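Local coordinates for protein free methionine-R-sulfoxide reductase (Saccharomyces cerevisiae, PDB 1F5M) that reduces the R-enantiomer of free methionine sulfoxide to methionine at the expense of thioredoxin, protecting the yeast cell against oxidative stress, at residues Gly99-Ala104 with Leu145-Ile150. Numbering follows the deposited sequence.
Sequences GVCGTA and LGVIDI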
loop_
_atom_site.group_PDB
_atom_site.type_symbol
_atom_site.label_atom_id
_atom_site.label_comp_id
_atom_site.label_asym_id
_atom_site.label_seq_id
_atom_site.Cartn_x
_atom_site.Cartn_y
_atom_site.Cartn_z
ATOM N N GLY B 99 5.136 17.160 13.552
ATOM C CA GLY B 99 4.171 16.097 13.778
ATOM C C GLY B 99 4.840 14.856 14.329
ATOM O O GLY B 99 6.062 14.796 14.420
ATOM N N VAL B 100 4.055 13.845 14.649
ATOM C CA VAL B 100 4.610 12.627 15.184
ATOM C C VAL B 100 5.615 11.996 14.236
ATOM O O VAL B 100 6.725 11.663 14.661
ATOM C CB VAL B 100 3.523 11.602 15.547
ATOM C CG1 VAL B 100 4.207 10.371 16.187
ATOM C CG2 VAL B 100 2.504 12.228 16.518
ATOM N N CYS B 101 5.248 11.817 12.961
ATOM C CA CYS B 101 6.175 11.244 12.005
ATOM C C CYS B 101 7.442 12.087 11.835
ATOM O O CYS B 101 8.554 11.552 11.838
ATOM C CB CYS B 101 5.519 11.104 10.595
ATOM S SG CYS B 101 4.402 9.707 10.383
ATOM N N GLY B 102 7.268 13.399 11.669
ATOM C CA GLY B 102 8.414 14.278 11.474
ATOM C C GLY B 102 9.299 14.334 12.718
ATOM O O GLY B 102 10.518 14.513 12.625
ATOM N N THR B 103 8.718 14.153 13.890
ATOM C CA THR B 103 9.566 14.194 15.087
ATOM C C THR B 103 10.301 12.852 15.285
ATOM O O THR B 103 11.455 12.809 15.780
ATOM C CB THR B 103 8.734 14.605 16.258
ATOM O OG1 THR B 103 8.093 15.839 15.917
ATOM C CG2 THR B 103 9.588 14.820 17.508
ATOM N N ALA B 104 9.677 11.753 14.859
ATOM C CA ALA B 104 10.369 10.464 14.977
ATOM C C ALA B 104 11.601 10.517 14.081
ATOM O O ALA B 104 12.624 9.879 14.361
ATOM C CB ALA B 104 9.477 9.334 14.517
ATOM N N LEU B 145 16.163 6.772 7.312
ATOM C CA LEU B 145 15.818 6.378 5.928
ATOM C C LEU B 145 14.312 6.593 5.683
ATOM O O LEU B 145 13.852 6.810 4.553
ATOM C CB LEU B 145 16.191 4.906 5.737
ATOM C CG LEU B 145 17.694 4.591 5.792
ATOM C CD1 LEU B 145 17.953 3.098 5.534
ATOM C CD2 LEU B 145 18.382 5.418 4.729
ATOM N N GLY B 146 13.548 6.513 6.774
ATOM C CA GLY B 146 12.108 6.703 6.725
ATOM C C GLY B 146 11.504 6.304 8.062
ATOM O O GLY B 146 12.220 6.073 9.044
ATOM N N VAL B 147 10.179 6.217 8.127
ATOM C CA VAL B 147 9.541 5.819 9.373
ATOM C C VAL B 147 8.450 4.808 9.119
ATOM O O VAL B 147 7.930 4.688 7.993
ATOM C CB VAL B 147 8.862 7.000 10.108
ATOM C CG1 VAL B 147 9.868 8.111 10.422
ATOM C CG2 VAL B 147 7.724 7.543 9.254
ATOM N N ILE B 148 8.151 4.043 10.162
ATOM C CA ILE B 148 7.069 3.078 10.155
ATOM C C ILE B 148 6.018 3.810 10.977
ATOM O O ILE B 148 6.294 4.249 12.104
ATOM C CB ILE B 148 7.446 1.785 10.875
ATOM C CG1 ILE B 148 8.729 1.190 10.281
ATOM C CG2 ILE B 148 6.308 0.811 10.763
ATOM C CD1 ILE B 148 9.125 -0.149 10.913
ATOM N N ASP B 149 4.819 3.930 10.412
ATOM C CA ASP B 149 3.734 4.686 11.034
ATOM C C ASP B 149 2.425 3.888 11.165
ATOM O O ASP B 149 1.866 3.339 10.153
ATOM C CB ASP B 149 3.510 5.959 10.166
ATOM C CG ASP B 149 2.544 6.990 10.782
ATOM O OD1 ASP B 149 2.188 6.910 11.977
ATOM O OD2 ASP B 149 2.164 7.945 10.054
ATOM N N ILE B 150 1.943 3.767 12.386
ATOM C CA ILE B 150 0.648 3.086 12.605
ATOM C C ILE B 150 -0.336 3.992 13.320
ATOM O O ILE B 150 0.013 4.565 14.392
ATOM C CB ILE B 150 0.830 1.820 13.450
ATOM C CG1 ILE B 150 1.984 0.985 12.892
ATOM C CG2 ILE B 150 -0.449 1.009 13.474
ATOM C CD1 ILE B 150 2.174 -0.391 13.622
#
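Val147 turns both methyls toward Cys101: CG1 lies against its carbonyl (3.9 Å to Cys101 O) and CG2 against its sulfur (4.1 Å from Cys101 SG). This fork follows from a chi1 of -58°, which sets CG1 anti to the carbonyl carbon and CG2 between backbone N and carbonyl carbon. CG1 also meets the methyl of Ala104, at 4.3 Å from its CB, about one helical turn after Cys101.

Strand alternation gives Asp149 the same face. Its CG lies anti to the backbone N (chi1 -171°), and CB comes 3.9 Å from Cys101 SG. The approach of OD2 to the sulfur is too close in the model, and its details are doubtful. Val147 and Asp149 thus border the sulfur together, and Asp149 also touches Trp66 and Tyr70 of strand 64-72.

The segment axes approach to 8.7 Å, with N-to-C directions 139° apart, and only 170 Å² is buried in total. Against this strand of the GAF domain's antiparallel sheet, segment 99-104 therefore makes a small contact, and Val100 and Ala104 also pack on Val134 of the adjacent strand 131-138. On the other side of strand 144-152, Tyr70 continues the packing around Val147. Within 99-104, Gly99 O accepts from Thr103 N (2.8 Å) and Thr103 OG1 (2.7 Å), the hydroxyl from above the carbonyl plane.

Glu132 and Asp151 approach Asp149 OD1, so the sulfur of Cys101, which is not part of the Cys91-Cys125 disulfide, has mixed surroundings: apolar Val147 methyls on one side and an acidic group on another.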